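Local atomic coordinates of MccF (Escherichia coli, PDB entry 4IIY), a protein that probably acts as a hydrolase of the peptidase S66 (LD-carboxypeptidase) family that gives its host self-immunity to the antibiotic microcin C7. Residues N247-T250 with G251-G254; E321-G325 with K326-V330; A53-T56 with V57-N61; S284-L288 with N289-D293. The protein carries 1 engineered substitution. All blocks are in the same frame, centred on the assembly; numbering follows the deposited sequence.

Interaction 1 of 4, residues N247-T250 with G251-G254. With 1EI (5'-O-(L-alpha-glutamylsulfamoyl)inosine), chain K.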
loop_
_atom_site.group_PDB
_atom_site.type_symbol
_atom_site.label_atom_id
_atom_site.label_comp_id
_atom_site.label_asym_id
_atom_site.label_seq_id
_atom_site.Cartn_x
_atom_site.Cartn_y
_atom_site.Cartn_z
ATOM N N ASN B 247 6.093 -1.258 -2.819
ATOM C CA ASN B 247 4.729 -1.491 -2.386
ATOM C C ASN B 247 4.685 -2.424 -1.168
ATOM O O ASN B 247 3.905 -2.216 -0.233
ATOM C CB ASN B 247 3.897 -2.053 -3.532
ATOM C CG ASN B 247 2.415 -1.993 -3.249
ATOM O OD1 ASN B 247 1.861 -0.922 -3.024
ATOM N ND2 ASN B 247 1.765 -3.148 -3.248
ATOM N N THR B 248 5.505 -3.469 -1.171
ATOM C CA THR B 248 5.529 -4.388 -0.036
ATOM C C THR B 248 5.995 -3.721 1.265
ATOM O O THR B 248 5.510 -4.052 2.351
ATOM C CB THR B 248 6.407 -5.611 -0.342
ATOM O OG1 THR B 248 5.880 -6.284 -1.486
ATOM C CG2 THR B 248 6.426 -6.586 0.826
ATOM N N LEU B 249 6.926 -2.777 1.169
ATOM C CA LEU B 249 7.410 -2.083 2.358
ATOM C C LEU B 249 6.279 -1.379 3.111
ATOM O O LEU B 249 6.359 -1.209 4.327
ATOM C CB LEU B 249 8.520 -1.091 2.007
ATOM C CG LEU B 249 9.850 -1.729 1.594
ATOM C CD1 LEU B 249 10.812 -0.660 1.078
ATOM C CD2 LEU B 249 10.495 -2.528 2.728
ATOM N N THR B 250 5.236 -0.961 2.406
ATOM C CA THR B 250 4.103 -0.345 3.083
ATOM C C THR B 250 3.469 -1.266 4.138
ATOM O O THR B 250 2.832 -0.780 5.072
ATOM C CB THR B 250 2.994 0.148 2.111
ATOM O OG1 THR B 250 2.330 -0.963 1.498
ATOM C CG2 THR B 250 3.559 1.084 1.046
ATOM N N GLY B 251 3.628 -2.585 3.993
ATOM C CA GLY B 251 3.038 -3.520 4.939
ATOM C C GLY B 251 3.806 -3.688 6.239
ATOM O O GLY B 251 3.281 -4.294 7.176
ATOM N N ILE B 252 5.034 -3.166 6.304
ATOM C CA ILE B 252 5.836 -3.207 7.529
ATOM C C ILE B 252 6.207 -1.807 8.019
ATOM O O ILE B 252 6.800 -1.655 9.095
ATOM C CB ILE B 252 7.120 -4.058 7.365
ATOM C CG1 ILE B 252 8.102 -3.436 6.354
ATOM C CG2 ILE B 252 6.759 -5.485 6.983
ATOM C CD1 ILE B 252 9.444 -4.164 6.280
ATOM N N TRP B 253 5.861 -0.788 7.232
ATOM C CA TRP B 253 6.278 0.580 7.504
ATOM C C TRP B 253 5.810 1.021 8.892
ATOM O O TRP B 253 4.692 0.718 9.304
ATOM C CB TRP B 253 5.728 1.523 6.420
ATOM C CG TRP B 253 6.510 2.771 6.254
ATOM C CD1 TRP B 253 6.299 3.959 6.888
ATOM C CD2 TRP B 253 7.648 2.959 5.410
ATOM N NE1 TRP B 253 7.226 4.882 6.476
ATOM C CE2 TRP B 253 8.072 4.291 5.574
ATOM C CE3 TRP B 253 8.336 2.137 4.511
ATOM C CZ2 TRP B 253 9.165 4.816 4.884
ATOM C CZ3 TRP B 253 9.423 2.661 3.827
ATOM C CH2 TRP B 253 9.828 3.988 4.019
ATOM N N GLY B 254 6.676 1.728 9.607
ATOM C CA GLY B 254 6.330 2.258 10.918
ATOM C C GLY B 254 6.565 1.291 12.064
ATOM O O GLY B 254 6.593 1.698 13.234
HETATM O O6 1EI K . -0.052 -16.140 -14.458
HETATM C C6 1EI K . 1.017 -15.506 -14.596
HETATM N N1 1EI K . 1.474 -15.157 -15.816
HETATM C C2 1EI K . 2.623 -14.479 -15.980
HETATM N N3 1EI K . 3.406 -14.099 -14.956
HETATM C C5 1EI K . 1.819 -15.123 -13.420
HETATM C C4 1EI K . 3.054 -14.392 -13.686
HETATM N N7 1EI K . 1.737 -15.274 -12.082
HETATM C C8 1EI K . 2.827 -14.684 -11.535
HETATM N N9 1EI K . 3.602 -14.161 -12.498
HETATM C "C1'" 1EI K . 4.865 -13.431 -12.302
HETATM O "O4'" 1EI K . 5.573 -13.891 -11.160
HETATM C "C2'" 1EI K . 4.541 -11.977 -12.030
HETATM O "O2'" 1EI K . 4.515 -11.245 -13.255
HETATM C "C3'" 1EI K . 5.671 -11.534 -11.128
HETATM O "O3'" 1EI K . 6.619 -10.785 -11.885
HETATM C "C4'" 1EI K . 6.343 -12.807 -10.646
HETATM C "C5'" 1EI K . 6.422 -12.868 -9.126
HETATM O "O5'" 1EI K . 5.113 -12.885 -8.548
HETATM S SBF 1EI K . 4.971 -12.564 -7.054
HETATM O OAE 1EI K . 3.840 -13.299 -6.531
HETATM O OAF 1EI K . 6.209 -12.957 -6.436
HETATM N NAQ 1EI K . 4.777 -11.031 -6.956
HETATM C C 1EI K . 4.744 -10.291 -5.828
HETATM O O 1EI K . 4.876 -10.682 -4.674
HETATM C CA 1EI K . 4.566 -8.812 -6.019
HETATM N N 1EI K . 4.333 -8.496 -7.418
HETATM C CB 1EI K . 3.428 -8.311 -5.136
HETATM C CG 1EI K . 3.735 -6.926 -4.574
HETATM C CD 1EI K . 3.443 -5.858 -5.603
HETATM O OE1 1EI K . 3.357 -6.183 -6.805
HETATM O OE2 1EI K . 3.298 -4.689 -5.205
#

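Interaction 2 of 4, residues E321-G325 with K326-V330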
loop_
_atom_site.group_PDB
_atom_site.type_symbol
_atom_site.label_atom_id
_atom_site.label_comp_id
_atom_site.label_asym_id
_atom_site.label_seq_id
_atom_site.Cartn_x
_atom_site.Cartn_y
_atom_site.Cartn_z
ATOM N N GLU B 321 9.506 14.857 -10.267
ATOM C CA GLU B 321 8.503 15.813 -9.794
ATOM C C GLU B 321 8.385 15.755 -8.272
ATOM O O GLU B 321 8.371 16.785 -7.597
ATOM C CB GLU B 321 7.126 15.575 -10.416
ATOM C CG GLU B 321 6.148 16.675 -10.022
ATOM C CD GLU B 321 4.688 16.420 -10.411
ATOM O OE1 GLU B 321 4.361 15.335 -10.936
ATOM O OE2 GLU B 321 3.858 17.321 -10.162
ATOM N N VAL B 322 8.282 14.547 -7.727
ATOM C CA VAL B 322 8.131 14.383 -6.285
ATOM C C VAL B 322 9.316 14.980 -5.519
ATOM O O VAL B 322 9.146 15.574 -4.453
ATOM C CB VAL B 322 7.913 12.901 -5.932
ATOM C CG1 VAL B 322 8.003 12.667 -4.421
ATOM C CG2 VAL B 322 6.571 12.421 -6.483
ATOM N N LEU B 323 10.518 14.820 -6.057
ATOM C CA LEU B 323 11.719 15.329 -5.394
ATOM C C LEU B 323 11.732 16.851 -5.217
ATOM O O LEU B 323 12.407 17.366 -4.326
ATOM C CB LEU B 323 12.977 14.861 -6.124
ATOM C CG LEU B 323 13.375 13.410 -5.867
ATOM C CD1 LEU B 323 14.499 13.011 -6.793
ATOM C CD2 LEU B 323 13.773 13.184 -4.413
ATOM N N ASP B 324 10.999 17.564 -6.067
ATOM C CA ASP B 324 10.834 19.009 -5.903
ATOM C C ASP B 324 12.171 19.733 -5.762
ATOM O O ASP B 324 12.352 20.559 -4.867
ATOM C CB ASP B 324 9.934 19.312 -4.695
ATOM C CG ASP B 324 9.516 20.780 -4.623
ATOM O OD1 ASP B 324 9.474 21.440 -5.681
ATOM O OD2 ASP B 324 9.238 21.268 -3.505
ATOM N N GLY B 325 13.109 19.406 -6.645
ATOM C CA GLY B 325 14.385 20.101 -6.696
ATOM C C GLY B 325 15.490 19.470 -5.870
ATOM O O GLY B 325 16.651 19.869 -5.974
ATOM N N LYS B 326 15.154 18.491 -5.038
ATOM C CA LYS B 326 16.176 17.797 -4.266
ATOM C C LYS B 326 17.049 16.976 -5.210
ATOM O O LYS B 326 16.562 16.086 -5.905
ATOM C CB LYS B 326 15.542 16.899 -3.200
ATOM C CG LYS B 326 16.536 16.256 -2.249
ATOM C CD LYS B 326 17.162 17.292 -1.333
ATOM C CE LYS B 326 18.100 16.641 -0.330
ATOM N NZ LYS B 326 18.683 17.646 0.603
ATOM N N GLN B 327 18.337 17.294 -5.259
ATOM C CA GLN B 327 19.245 16.629 -6.180
ATOM C C GLN B 327 19.799 15.367 -5.538
ATOM O O GLN B 327 20.578 15.434 -4.592
ATOM C CB GLN B 327 20.386 17.570 -6.581
ATOM C CG GLN B 327 19.921 18.866 -7.222
ATOM C CD GLN B 327 19.241 18.643 -8.554
ATOM O OE1 GLN B 327 18.096 19.049 -8.756
ATOM N NE2 GLN B 327 19.948 18.003 -9.480
ATOM N N ILE B 328 19.362 14.217 -6.042
ATOM C CA ILE B 328 19.848 12.924 -5.584
ATOM C C ILE B 328 20.199 12.137 -6.833
ATOM O O ILE B 328 19.379 12.023 -7.746
ATOM C CB ILE B 328 18.773 12.142 -4.800
ATOM C CG1 ILE B 328 18.279 12.960 -3.603
ATOM C CG2 ILE B 328 19.312 10.794 -4.351
ATOM C CD1 ILE B 328 17.260 12.232 -2.743
ATOM N N PRO B 329 21.420 11.599 -6.900
ATOM C CA PRO B 329 21.730 10.811 -8.097
ATOM C C PRO B 329 20.953 9.492 -8.113
ATOM O O PRO B 329 20.709 8.885 -7.058
ATOM C CB PRO B 329 23.240 10.582 -7.996
ATOM C CG PRO B 329 23.564 10.758 -6.556
ATOM C CD PRO B 329 22.563 11.723 -5.981
ATOM N N VAL B 330 20.572 9.057 -9.308
ATOM C CA VAL B 330 19.699 7.901 -9.460
ATOM C C VAL B 330 20.240 6.935 -10.507
ATOM O O VAL B 330 20.559 7.345 -11.630
ATOM C CB VAL B 330 18.278 8.330 -9.888
ATOM C CG1 VAL B 330 17.418 7.105 -10.143
ATOM C CG2 VAL B 330 17.641 9.219 -8.834
#

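Interaction 3 of 4, residues A53-T56 with V57-N61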
loop_
_atom_site.group_PDB
_atom_site.type_symbol
_atom_site.label_atom_id
_atom_site.label_comp_id
_atom_site.label_asym_id
_atom_site.label_seq_id
_atom_site.Cartn_x
_atom_site.Cartn_y
_atom_site.Cartn_z
ATOM N N ALA B 53 1.572 -16.726 -1.814
ATOM C CA ALA B 53 0.777 -17.416 -2.834
ATOM C C ALA B 53 1.175 -18.882 -2.983
ATOM O O ALA B 53 2.362 -19.205 -2.939
ATOM C CB ALA B 53 0.891 -16.707 -4.177
ATOM N N PRO B 54 0.187 -19.773 -3.188
ATOM C CA PRO B 54 0.470 -21.214 -3.247
ATOM C C PRO B 54 0.887 -21.688 -4.643
ATOM O O PRO B 54 0.267 -22.604 -5.205
ATOM C CB PRO B 54 -0.875 -21.830 -2.864
ATOM C CG PRO B 54 -1.874 -20.876 -3.444
ATOM C CD PRO B 54 -1.265 -19.503 -3.186
ATOM N N ALA B 55 1.946 -21.105 -5.191
ATOM C CA ALA B 55 2.293 -21.364 -6.581
ATOM C C ALA B 55 2.888 -22.743 -6.846
ATOM O O ALA B 55 2.971 -23.143 -8.004
ATOM C CB ALA B 55 3.190 -20.245 -7.157
ATOM N N THR B 56 3.294 -23.484 -5.820
ATOM C CA THR B 56 3.684 -24.872 -6.066
ATOM C C THR B 56 2.497 -25.682 -6.582
ATOM O O THR B 56 2.692 -26.726 -7.212
ATOM C CB THR B 56 4.309 -25.571 -4.842
ATOM O OG1 THR B 56 3.356 -25.662 -3.773
ATOM C CG2 THR B 56 5.575 -24.846 -4.381
ATOM N N VAL B 57 1.284 -25.199 -6.319
ATOM C CA VAL B 57 0.062 -25.779 -6.876
ATOM C C VAL B 57 -0.409 -25.015 -8.118
ATOM O O VAL B 57 -0.674 -25.611 -9.167
ATOM C CB VAL B 57 -1.081 -25.816 -5.826
ATOM C CG1 VAL B 57 -2.392 -26.295 -6.454
ATOM C CG2 VAL B 57 -0.694 -26.704 -4.646
ATOM N N THR B 58 -0.505 -23.694 -8.020
ATOM C CA THR B 58 -1.112 -22.929 -9.101
ATOM C C THR B 58 -0.199 -22.688 -10.306
ATOM O O THR B 58 -0.686 -22.325 -11.368
ATOM C CB THR B 58 -1.656 -21.583 -8.603
ATOM O OG1 THR B 58 -0.578 -20.810 -8.068
ATOM C CG2 THR B 58 -2.728 -21.788 -7.529
ATOM N N ALA B 59 1.110 -22.865 -10.132
ATOM C CA ALA B 59 2.089 -22.782 -11.221
ATOM C C ALA B 59 2.989 -24.009 -11.155
ATOM O O ALA B 59 4.213 -23.916 -11.181
ATOM C CB ALA B 59 2.914 -21.494 -11.133
ATOM N N LYS B 60 2.355 -25.174 -11.091
ATOM C CA LYS B 60 3.077 -26.412 -10.821
ATOM C C LYS B 60 4.047 -26.812 -11.935
ATOM O O LYS B 60 5.100 -27.379 -11.664
ATOM C CB LYS B 60 2.096 -27.544 -10.516
ATOM C CG LYS B 60 2.755 -28.803 -9.974
ATOM C CD LYS B 60 1.730 -29.850 -9.525
ATOM C CE LYS B 60 2.420 -31.030 -8.852
ATOM N NZ LYS B 60 1.448 -32.014 -8.287
ATOM N N ASN B 61 3.714 -26.516 -13.187
ATOM C CA ASN B 61 4.643 -26.851 -14.264
ATOM C C ASN B 61 5.916 -26.016 -14.160
ATOM O O ASN B 61 7.022 -26.538 -14.276
ATOM C CB ASN B 61 3.983 -26.685 -15.633
ATOM C CG ASN B 61 2.709 -27.499 -15.762
ATOM O OD1 ASN B 61 2.605 -28.628 -15.264
ATOM N ND2 ASN B 61 1.717 -26.921 -16.425
#

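Interaction 4 of 4, residues S284-L288 with N289-D293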
loop_
_atom_site.group_PDB
_atom_site.type_symbol
_atom_site.label_atom_id
_atom_site.label_comp_id
_atom_site.label_asym_id
_atom_site.label_seq_id
_atom_site.Cartn_x
_atom_site.Cartn_y
_atom_site.Cartn_z
ATOM N N SER B 284 5.646 9.623 -3.210
ATOM C CA SER B 284 5.262 10.658 -2.249
ATOM C C SER B 284 5.282 10.151 -0.801
ATOM O O SER B 284 5.656 10.897 0.095
ATOM C CB SER B 284 3.925 11.304 -2.609
ATOM O OG SER B 284 4.135 12.268 -3.641
ATOM N N MET B 285 4.919 8.886 -0.575
ATOM C CA MET B 285 5.051 8.298 0.758
ATOM C C MET B 285 6.484 8.436 1.270
ATOM O O MET B 285 6.721 8.873 2.397
ATOM C CB MET B 285 4.619 6.830 0.733
ATOM C CG MET B 285 4.583 6.134 2.102
ATOM S SD MET B 285 6.189 5.554 2.721
ATOM C CE MET B 285 6.535 4.264 1.530
ATOM N N LEU B 286 7.447 8.077 0.430
ATOM C CA LEU B 286 8.857 8.204 0.806
ATOM C C LEU B 286 9.218 9.658 1.119
ATOM O O LEU B 286 9.907 9.945 2.098
ATOM C CB LEU B 286 9.766 7.662 -0.299
ATOM C CG LEU B 286 9.649 6.167 -0.592
ATOM C CD1 LEU B 286 10.413 5.830 -1.871
ATOM C CD2 LEU B 286 10.146 5.359 0.599
ATOM N N LYS B 287 8.756 10.569 0.274
ATOM C CA LYS B 287 9.028 11.980 0.489
ATOM C C LYS B 287 8.494 12.442 1.844
ATOM O O LYS B 287 9.205 13.108 2.609
ATOM C CB LYS B 287 8.427 12.823 -0.636
ATOM C CG LYS B 287 8.726 14.330 -0.513
ATOM C CD LYS B 287 7.849 15.145 -1.455
ATOM C CE LYS B 287 8.080 16.648 -1.298
ATOM N NZ LYS B 287 9.398 17.066 -1.836
ATOM N N LEU B 288 7.243 12.090 2.146
ATOM C CA LEU B 288 6.622 12.530 3.398
ATOM C C LEU B 288 7.398 12.002 4.593
ATOM O O LEU B 288 7.438 12.627 5.657
ATOM C CB LEU B 288 5.168 12.071 3.497
ATOM C CG LEU B 288 4.218 12.541 2.397
ATOM C CD1 LEU B 288 2.807 12.057 2.682
ATOM C CD2 LEU B 288 4.243 14.057 2.228
ATOM N N ASN B 289 8.010 10.837 4.414
ATOM C CA ASN B 289 8.774 10.195 5.470
ATOM C C ASN B 289 10.224 10.678 5.593
ATOM O O ASN B 289 11.005 10.124 6.363
ATOM C CB ASN B 289 8.716 8.683 5.294
ATOM C CG ASN B 289 7.491 8.088 5.946
ATOM O OD1 ASN B 289 7.529 7.716 7.123
ATOM N ND2 ASN B 289 6.389 8.043 5.221
ATOM N N ARG B 290 10.554 11.730 4.858
ATOM C CA ARG B 290 11.877 12.368 4.897
ATOM C C ARG B 290 12.991 11.483 4.360
ATOM O O ARG B 290 14.180 11.757 4.584
ATOM C CB ARG B 290 12.222 12.876 6.308
ATOM C CG ARG B 290 11.187 13.834 6.886
ATOM C CD ARG B 290 11.616 14.321 8.263
ATOM N NE ARG B 290 10.660 15.259 8.847
ATOM C CZ ARG B 290 10.702 16.577 8.674
ATOM N NH1 ARG B 290 11.655 17.120 7.928
ATOM N NH2 ARG B 290 9.791 17.353 9.247
ATOM N N VAL B 291 12.629 10.431 3.635
ATOM C CA VAL B 291 13.628 9.541 3.087
ATOM C C VAL B 291 14.573 10.288 2.136
ATOM O O VAL B 291 15.784 10.032 2.120
ATOM C CB VAL B 291 12.964 8.352 2.375
ATOM C CG1 VAL B 291 14.004 7.511 1.654
ATOM C CG2 VAL B 291 12.179 7.505 3.381
ATOM N N PHE B 292 14.031 11.221 1.361
ATOM C CA PHE B 292 14.833 11.938 0.371
ATOM C C PHE B 292 15.702 13.032 1.005
ATOM O O PHE B 292 16.531 13.638 0.323
ATOM C CB PHE B 292 13.952 12.489 -0.758
ATOM C CG PHE B 292 13.166 11.425 -1.490
ATOM C CD1 PHE B 292 13.739 10.199 -1.799
ATOM C CD2 PHE B 292 11.844 11.645 -1.850
ATOM C CE1 PHE B 292 13.014 9.217 -2.463
ATOM C CE2 PHE B 292 11.118 10.666 -2.519
ATOM C CZ PHE B 292 11.703 9.459 -2.822
ATOM N N ASP B 293 15.532 13.264 2.305
ATOM C CA ASP B 293 16.430 14.144 3.052
ATOM C C ASP B 293 17.640 13.377 3.574
ATOM O O ASP B 293 18.620 13.987 4.017
ATOM C CB ASP B 293 15.703 14.790 4.241
ATOM C CG ASP B 293 14.648 15.799 3.817
ATOM O OD1 ASP B 293 14.736 16.332 2.692
ATOM O OD2 ASP B 293 13.733 16.064 4.632
HETATM O O HOH W 1 11.949 13.267 1.831
#

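Interaction 1 of 4, residues N247-T250 with G251-G254
T248 O and L249 O turn the chain back with two backbone bonds three residues long, from G251 N to T248 O at 2.9 Å and from I252 N to L249 O at 3.1 Å. G251 has no side chain, and L288 of the second subunit packs against it. N247 O is gripped twice: T250 N binds it, and T250 OG1 comes to 2.7 Å from N247 O almost in line with the C=O bond (161°). The first torsion of T250 (chi1 69°) sets the hydroxyl between the backbone N and the carbonyl carbon, folded back over its own turn, where R281 of the second subunit also binds it. A valine at T250 would probably leave that arginine without this acceptor and N247 O without its shortest bond.

The apolar contacts are lighter. L249 CD2 meets I252 CD1 at 4.0 Å, and L249 CB lies 4.1 Å from W253 CE3, while L249 O lies at the edge of the indole, in its plane. Helix 148-158 covers both aliphatic side chains, and N289 accepts from W253 NE1.

Toward the ligand, N247 ND2 donates a bent bond of 2.9 Å (131°) to OE2 of the glutamyl group, and T248 OG1, held by N245, faces ligand CG. This is the pocket of the bound glutamylsulfamoyl inosine, probably the substrate pocket of this S66-family enzyme, close to the engineered A145 at the predicted nucleophile position.

Interaction 2 of 4, residues E321-G325 with K326-V330
L323 folds its side chain over the stretch that follows it, and K326 O is the first thing it meets. Its CB lies 3.8 Å from K326 O. CG, a little farther off, keeps to the same oxygen, because chi1 (-77°) places it beside the backbone N and opposite the carbonyl carbon. At the fork the two methyls part company: CD1 stays with the carbonyl, 3.8 Å from K326 O, whereas CD2 reaches past it to I328 CD1 at 4.0 Å. The leucine and isoleucine chains cross there at about a right angle. Two branched aliphatic residues suit this spot because both pack against F292 of helix 291-294.

The backbone beneath is a type I' beta turn from L323 to K326, closed by a nearly straight bond (164°) from K326 N to L323 O of 3.1 Å. D324 and G325 both take positive phi, easy for the glycine, in which a CB would jam against the preceding carbonyl oxygen. The turn ends helix 315-323 and leads to strand 330-334, so it lies in the beta-alpha-beta crossover from strand 297-301 to its parallel neighbour.

On the outer side the residues are polar. D324 makes a salt bridge through OD1 with K95 of the second subunit. K326 rests its CB 3.4 Å from L323 O, then bends at chi2 and carries its amine away from the turn, as befits a lysine at the surface. Beyond I328, P329 and V330 make backbone hydrogen bonds to I298 and Y232.

Interaction 3 of 4, residues A53-T56 with V57-N61
T58 turns back toward P54 and A55 with its two branches doing different work. OG1 stands between the backbone N and the carbonyl carbon (chi1 61°), which lays it over the start of the helix, 3.3 Å from A55 CA. The methyl CG2 points instead to the pyrrolidine and lies 4.3 Å from P54 CG. Under this side chain P54 O receives two amides, V57 N at 3.0 Å and T58 N at 3.1 Å. Proline fits here, at the N-cap and at the centre of an inverse gamma turn, since it needs no amide proton.

On another side A55 and A59 face one another methyl to methyl, CB to CB 4.2 Å, one turn apart; A59 N closes that turn on A55 O at 2.8 Å. Small residues suit this face, and the A59 side chain comes within about 6 Å of the bound ligand. K60 runs its extended chain alongside a carbonyl, with CB 3.5 Å from T56 O. T56 OG1 bonds instead to G84 N.

A59 leaves helical geometry (phi -131°) and serves as N-cap of the next helix, so the short helix 55-58 and the longer helix 60-72 are separated by a break at A59. The pair follows strand 45-49, with A53 bonded through its backbone to G118, and I169 of helix 168-172 covers A55, T56 and A59.

Interaction 4 of 4, residues S284-L288 with N289-D293
N289 binds back to M285 by both its amides at a helix end closed by a Schellman motif. The side-chain N289 ND2 reaches M285 O at 3.0 Å, nearly straight (171°) and in the amide plane; N289 N reaches the same M285 O at 3.1 Å from the opposite face of the carbonyl. Behind it R290 N bonds to K287 O and V291 N to L286 O. R290 takes the positive phi (67°) that this ending demands, and its guanidinium makes a salt bridge with E256 of the second subunit.

M285 bends so that SD passes N289 ND2 at 3.5 Å, the two side chains crossing at a slant. Farther on, F292, its CG opposite the carbonyl carbon (chi1 -58°), swings its ring onto the helix just ended: CZ touches L286 CB at 3.7 Å, and CD2 and CE2 meet K287 CB. L286 CD2 packs on V291 CG2.

Beyond this shell, N289 OD1 accepts from W253 NE1 and ND2 also donates to W253 O of the second subunit, holding the amide in its rotation. A leucine in its place, having no amide, would probably leave M285 O with one donor fewer and W253 NE1 without its acceptor, and weaken the tie to the second subunit. At the turn into helix 291-294, a water donates to K287 O at 2.9 Å and accepts from F292 N at 3.0 Å.

In the fold
Interactions 1 and 4 are buried, interaction 3 partly so, and interaction 2 lies at the surface. Interactions 1, 2 and 4 all touch the second subunit and form a chain of neighbours: W253 NE1 bonds to N289 OD1 and its ring packs on M285 and L286, while K287 NZ bonds to V322 O and F292 lies against L323. Interaction 3 stands apart in the N-terminal LD-carboxypeptidase family region, with its centre about 41 Å from that of interaction 2. All four turn the chain at a helix end or junction, yet interaction 1 adds a hydrogen bond to the ligand, interaction 4 a side-chain amide bonded back to the helix, interaction 2 aliphatic packing, and interaction 3 backbone bonds with small residues.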